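Side-chain contacts in dihydrodipicolinate synthase (Bacillus clausii KSM-K16, PDB 3E96), which probably condenses pyruvate with an aldehyde substrate through a Schiff base, as 4-hydroxy-tetrahydrodipicolinate synthases of the DapA family do: residues 270-275 with 302-307; 18-23 with 36-41. All blocks are in the same frame, centred on the assembly; numbering follows the deposited sequence.

From the N terminus, the chain leaves barrel strand 15-17 through the loop 18-23 and soon enters helix 32-43. Contact 2 closes this strand-to-helix connection by packing the loop on its own helix. The chain then completes the eight-stranded parallel barrel before contact 1 forms. Contact 1 joins the end of helix 262-270 to the C-terminal tail after helix 287-299, and so closes the loop that holds that last helix. The two contacts follow in series and neither encloses the other. They touch along residues 273-275; among these meetings Ala275 CB packs on Ile20 CD1 at 3.6 Å. The C-terminal helices are thus joined to the first strand-helix unit of the barrel.

Contact 1 (270-275 with 302-307); sequences MLRQNA and LLQPTK
The guanidinium of Arg272 and the side-chain amide of Gln304 meet with their planes 85° apart. Gln304 OE1 sits at the guanidinium edge, in its plane. Arg272 NH2 donates to Gln304 OE1 at 3.1 Å, and the bond is nearly straight, at 168° at the hydrogen. The donor lies in the carbonyl plane of the amide. Arg272 runs extended from CG to NE and carries its charge across to the tail. The Gln304 chain is extended beyond CG and brings OE1 to Arg272 NH2.

Two apolar pairs accompany this bond. Leu271 CD2 rests against Leu302 CB at 3.7 Å. The bend of Met270 at chi3 (73°) turns its methyl CE toward Leu303, where it meets CD2 at 3.7 Å. Met270 and Leu303 both also touch Thr294 and Leu297 of helix 287-299.

Arg272, with positive phi, is the C-prime residue of a Schellman motif that ends helix 262-270. The contact therefore joins a helix terminus to the C-terminal tail, at the surface and away from the predicted catalytic residues. Its one polar link runs from a charged donor to a neutral amide oxygen, and both residues are exposed. That bond probably competes with water, so the leucine and methionine pairs likely contribute much of the hold.

Contact 2 (18-23 with 36-41); sequences IPITPF and KETVDR
This contact belongs to the first beta-alpha unit of the TIM barrel. The loop 18-23, which follows strand 15-17, packs against helix 32-43 through Thr38. Pro19, Ile20 and Pro22 all approach this one threonine, and all four residues are buried.

The methyl of Thr38 takes two neighbours. Its CG2 lies 4.2 Å from Pro19 CB and 4.0 Å from Ile20 CG1. CG2 is anti to the backbone N of Thr38, which leaves OG1 beside that nitrogen. Ile20 crosses Thr38 at about a right angle. With chi1 at 54°, its CG1 is flanked by both backbone branches, and its CD1 also comes near the hydroxyl. No hydrogen bond links the two segments. The hydroxyl of Thr38 is instead bonded to His34 O, one turn earlier in the same helix, so its polar end is satisfied while its carbons pack. Ile20 O, by contrast, is buried with no partner in the model.

Around the contact, Ile20 also packs on Ile264, Lys265 and Met268 of helix 262-270. Its side chain lies about 4 Å from that of Thr56, predicted to bind pyruvate. The loop thus runs close to the probable active site. Pro19 O accepts a hydrogen bond from Ser57 OG. Further along, the Pro22 ring lies alongside Thr38, pointing the opposite way, with Pro22 CG 4.1 Å from Thr38 OG1.

Contact 1 (270-275 with 302-307)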
loop_
_atom_site.group_PDB
_atom_site.type_symbol
_atom_site.label_atom_id
_atom_site.label_comp_id
_atom_site.label_asym_id
_atom_site.label_seq_id
_atom_site.Cartn_x
_atom_site.Cartn_y
_atom_site.Cartn_z
ATOM N N MET B 270 10.064 -27.600 -0.497
ATOM C CA MET B 270 11.238 -28.433 -0.732
ATOM C C MET B 270 11.539 -29.281 0.505
ATOM O O MET B 270 12.072 -30.383 0.393
ATOM C CB MET B 270 12.460 -27.576 -1.075
ATOM C CG MET B 270 12.544 -27.163 -2.533
ATOM S SD MET B 270 14.152 -26.445 -2.957
ATOM C CE MET B 270 15.169 -27.869 -2.954
ATOM N N LEU B 271 11.194 -28.763 1.682
ATOM C CA LEU B 271 11.427 -29.487 2.931
ATOM C C LEU B 271 10.206 -30.326 3.295
ATOM O O LEU B 271 10.057 -30.779 4.437
ATOM C CB LEU B 271 11.733 -28.504 4.064
ATOM C CG LEU B 271 12.986 -27.642 3.892
ATOM C CD1 LEU B 271 13.056 -26.622 5.027
ATOM C CD2 LEU B 271 14.230 -28.520 3.879
ATOM N N ARG B 272 9.337 -30.519 2.309
ATOM C CA ARG B 272 8.115 -31.297 2.462
ATOM C C ARG B 272 7.156 -30.755 3.510
ATOM O O ARG B 272 6.442 -31.512 4.171
ATOM C CB ARG B 272 8.456 -32.764 2.750
ATOM C CG ARG B 272 9.128 -33.450 1.572
ATOM C CD ARG B 272 9.608 -34.852 1.911
ATOM N NE ARG B 272 10.330 -35.448 0.790
ATOM C CZ ARG B 272 9.762 -35.853 -0.344
ATOM N NH1 ARG B 272 8.452 -35.732 -0.515
ATOM N NH2 ARG B 272 10.508 -36.375 -1.312
ATOM N N GLN B 273 7.148 -29.433 3.661
ATOM C CA GLN B 273 6.244 -28.763 4.585
ATOM C C GLN B 273 5.200 -28.130 3.664
ATOM O O GLN B 273 5.545 -27.600 2.603
ATOM C CB GLN B 273 6.989 -27.688 5.384
ATOM C CG GLN B 273 8.184 -28.225 6.171
ATOM C CD GLN B 273 8.927 -27.134 6.930
ATOM O OE1 GLN B 273 8.816 -25.953 6.601
ATOM N NE2 GLN B 273 9.701 -27.529 7.937
ATOM N N ASN B 274 3.932 -28.193 4.054
ATOM C CA ASN B 274 2.847 -27.659 3.233
ATOM C C ASN B 274 2.693 -26.144 3.285
ATOM O O ASN B 274 2.405 -25.576 4.334
ATOM C CB ASN B 274 1.535 -28.328 3.635
ATOM C CG ASN B 274 1.574 -29.831 3.429
ATOM O OD1 ASN B 274 1.255 -30.607 4.333
ATOM N ND2 ASN B 274 1.973 -30.248 2.233
ATOM N N ALA B 275 2.870 -25.497 2.139
ATOM C CA ALA B 275 2.757 -24.046 2.075
ATOM C C ALA B 275 1.947 -23.577 0.880
ATOM O O ALA B 275 1.328 -22.513 0.920
ATOM C CB ALA B 275 4.145 -23.423 2.031
ATOM N N LEU B 302 19.849 -29.563 4.982
ATOM C CA LEU B 302 18.451 -29.920 5.208
ATOM C C LEU B 302 17.836 -30.790 4.114
ATOM O O LEU B 302 16.802 -31.418 4.333
ATOM C CB LEU B 302 17.604 -28.654 5.363
ATOM C CG LEU B 302 17.886 -27.766 6.573
ATOM C CD1 LEU B 302 16.969 -26.555 6.527
ATOM C CD2 LEU B 302 17.666 -28.552 7.856
ATOM N N LEU B 303 18.451 -30.820 2.937
ATOM C CA LEU B 303 17.925 -31.627 1.839
ATOM C C LEU B 303 18.309 -33.090 2.007
ATOM O O LEU B 303 19.393 -33.401 2.499
ATOM C CB LEU B 303 18.455 -31.113 0.497
ATOM C CG LEU B 303 17.989 -29.713 0.087
ATOM C CD1 LEU B 303 18.616 -29.333 -1.245
ATOM C CD2 LEU B 303 16.469 -29.691 -0.007
ATOM N N GLN B 304 17.427 -33.994 1.599
ATOM C CA GLN B 304 17.731 -35.412 1.733
ATOM C C GLN B 304 18.774 -35.833 0.712
ATOM O O GLN B 304 18.784 -35.351 -0.418
ATOM C CB GLN B 304 16.467 -36.263 1.574
ATOM C CG GLN B 304 15.634 -35.941 0.356
ATOM C CD GLN B 304 14.418 -36.845 0.231
ATOM O OE1 GLN B 304 13.480 -36.542 -0.504
ATOM N NE2 GLN B 304 14.436 -37.966 0.944
ATOM N N PRO B 305 19.685 -36.728 1.113
ATOM C CA PRO B 305 20.742 -37.219 0.228
ATOM C C PRO B 305 20.140 -37.829 -1.034
ATOM O O PRO B 305 19.077 -38.448 -0.982
ATOM C CB PRO B 305 21.453 -38.254 1.091
ATOM C CG PRO B 305 21.301 -37.693 2.472
ATOM C CD PRO B 305 19.849 -37.270 2.473
ATOM N N THR B 306 20.819 -37.647 -2.162
ATOM C CA THR B 306 20.334 -38.189 -3.427
ATOM C C THR B 306 21.338 -39.168 -4.021
ATOM O O THR B 306 22.508 -39.177 -3.638
ATOM C CB THR B 306 20.084 -37.072 -4.462
ATOM O OG1 THR B 306 21.318 -36.403 -4.744
ATOM C CG2 THR B 306 19.073 -36.066 -3.932
ATOM N N LYS B 307 20.861 -39.984 -4.957
ATOM C CA LYS B 307 21.664 -40.992 -5.653
ATOM C C LYS B 307 20.728 -42.016 -6.284
ATOM O O LYS B 307 19.501 -41.871 -6.110
ATOM C CB LYS B 307 22.615 -41.715 -4.694
ATOM C CG LYS B 307 24.065 -41.239 -4.744
ATOM C CD LYS B 307 24.983 -42.208 -4.004
ATOM C CE LYS B 307 24.723 -42.225 -2.497
ATOM N NZ LYS B 307 25.551 -41.237 -1.739
#

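Contact 2 (18-23 with 36-41)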
loop_
_atom_site.group_PDB
_atom_site.type_symbol
_atom_site.label_atom_id
_atom_site.label_comp_id
_atom_site.label_asym_id
_atom_site.label_seq_id
_atom_site.Cartn_x
_atom_site.Cartn_y
_atom_site.Cartn_z
ATOM N N ILE B 18 5.533 -14.687 12.317
ATOM C CA ILE B 18 4.518 -14.248 11.363
ATOM C C ILE B 18 4.257 -15.427 10.443
ATOM O O ILE B 18 5.078 -15.745 9.585
ATOM C CB ILE B 18 5.007 -13.065 10.498
ATOM C CG1 ILE B 18 5.837 -12.089 11.342
ATOM C CG2 ILE B 18 3.803 -12.360 9.876
ATOM C CD1 ILE B 18 5.120 -11.517 12.538
ATOM N N PRO B 19 3.095 -16.070 10.588
ATOM C CA PRO B 19 2.750 -17.229 9.766
ATOM C C PRO B 19 2.352 -16.899 8.343
ATOM O O PRO B 19 1.788 -15.841 8.072
ATOM C CB PRO B 19 1.588 -17.845 10.532
ATOM C CG PRO B 19 0.839 -16.606 10.983
ATOM C CD PRO B 19 1.962 -15.681 11.452
ATOM N N ILE B 20 2.662 -17.814 7.433
ATOM C CA ILE B 20 2.262 -17.647 6.047
ATOM C C ILE B 20 0.793 -18.058 6.001
ATOM O O ILE B 20 0.283 -18.680 6.940
ATOM C CB ILE B 20 3.003 -18.618 5.107
ATOM C CG1 ILE B 20 2.808 -20.055 5.611
ATOM C CG2 ILE B 20 4.463 -18.253 5.015
ATOM C CD1 ILE B 20 2.998 -21.126 4.542
ATOM N N THR B 21 0.116 -17.697 4.918
ATOM C CA THR B 21 -1.263 -18.116 4.707
ATOM C C THR B 21 -1.146 -19.040 3.495
ATOM O O THR B 21 -0.955 -18.583 2.366
ATOM C CB THR B 21 -2.204 -16.949 4.346
ATOM O OG1 THR B 21 -2.199 -15.979 5.402
ATOM C CG2 THR B 21 -3.632 -17.468 4.154
ATOM N N PRO B 22 -1.225 -20.363 3.719
ATOM C CA PRO B 22 -1.120 -21.319 2.611
ATOM C C PRO B 22 -2.236 -21.122 1.591
ATOM O O PRO B 22 -3.408 -21.094 1.958
ATOM C CB PRO B 22 -1.229 -22.679 3.310
ATOM C CG PRO B 22 -0.733 -22.395 4.701
ATOM C CD PRO B 22 -1.360 -21.062 5.006
ATOM N N PHE B 23 -1.873 -20.979 0.317
ATOM C CA PHE B 23 -2.869 -20.811 -0.739
ATOM C C PHE B 23 -2.728 -21.962 -1.726
ATOM O O PHE B 23 -1.613 -22.341 -2.086
ATOM C CB PHE B 23 -2.668 -19.496 -1.502
ATOM C CG PHE B 23 -2.841 -18.261 -0.668
ATOM C CD1 PHE B 23 -4.013 -18.039 0.044
ATOM C CD2 PHE B 23 -1.840 -17.287 -0.639
ATOM C CE1 PHE B 23 -4.192 -16.861 0.774
ATOM C CE2 PHE B 23 -2.008 -16.110 0.086
ATOM C CZ PHE B 23 -3.185 -15.895 0.794
ATOM N N LYS B 36 -3.106 -24.750 9.839
ATOM C CA LYS B 36 -3.004 -25.348 11.165
ATOM C C LYS B 36 -1.621 -25.962 11.358
ATOM O O LYS B 36 -1.027 -25.848 12.432
ATOM C CB LYS B 36 -4.083 -26.422 11.350
ATOM C CG LYS B 36 -3.948 -27.222 12.637
ATOM C CD LYS B 36 -5.139 -28.157 12.823
ATOM C CE LYS B 36 -4.764 -29.369 13.664
ATOM N NZ LYS B 36 -4.182 -28.996 14.975
ATOM N N GLU B 37 -1.118 -26.618 10.319
ATOM C CA GLU B 37 0.203 -27.238 10.370
ATOM C C GLU B 37 1.278 -26.186 10.612
ATOM O O GLU B 37 2.246 -26.424 11.337
ATOM C CB GLU B 37 0.505 -27.962 9.056
ATOM C CG GLU B 37 -0.223 -29.281 8.880
ATOM C CD GLU B 37 -0.069 -29.841 7.479
ATOM O OE1 GLU B 37 1.024 -29.691 6.893
ATOM O OE2 GLU B 37 -1.041 -30.442 6.967
ATOM N N THR B 38 1.103 -25.027 9.989
ATOM C CA THR B 38 2.049 -23.924 10.122
ATOM C C THR B 38 1.996 -23.358 11.537
ATOM O O THR B 38 3.030 -23.136 12.171
ATOM C CB THR B 38 1.724 -22.809 9.114
ATOM O OG1 THR B 38 1.771 -23.346 7.787
ATOM C CG2 THR B 38 2.728 -21.674 9.228
ATOM N N VAL B 39 0.787 -23.124 12.027
ATOM C CA VAL B 39 0.607 -22.609 13.376
ATOM C C VAL B 39 1.253 -23.566 14.377
ATOM O O VAL B 39 1.968 -23.133 15.282
ATOM C CB VAL B 39 -0.888 -22.455 13.715
ATOM C CG1 VAL B 39 -1.059 -22.161 15.203
ATOM C CG2 VAL B 39 -1.494 -21.337 12.878
ATOM N N ASP B 40 1.001 -24.865 14.213
ATOM C CA ASP B 40 1.576 -25.864 15.115
ATOM C C ASP B 40 3.101 -25.857 15.071
ATOM O O ASP B 40 3.753 -25.863 16.111
ATOM C CB ASP B 40 1.080 -27.279 14.776
ATOM C CG ASP B 40 -0.387 -27.489 15.114
ATOM O OD1 ASP B 40 -0.914 -26.771 15.992
ATOM O OD2 ASP B 40 -1.008 -28.392 14.509
ATOM N N ARG B 41 3.673 -25.845 13.872
ATOM C CA ARG B 41 5.128 -25.843 13.747
ATOM C C ARG B 41 5.730 -24.651 14.480
ATOM O O ARG B 41 6.775 -24.760 15.124
ATOM C CB ARG B 41 5.546 -25.798 12.277
ATOM C CG ARG B 41 7.057 -25.854 12.080
ATOM C CD ARG B 41 7.440 -25.889 10.611
ATOM N NE ARG B 41 6.869 -27.046 9.933
ATOM C CZ ARG B 41 5.851 -26.989 9.082
ATOM N NH1 ARG B 41 5.286 -25.824 8.792
ATOM N NH2 ARG B 41 5.391 -28.102 8.525
#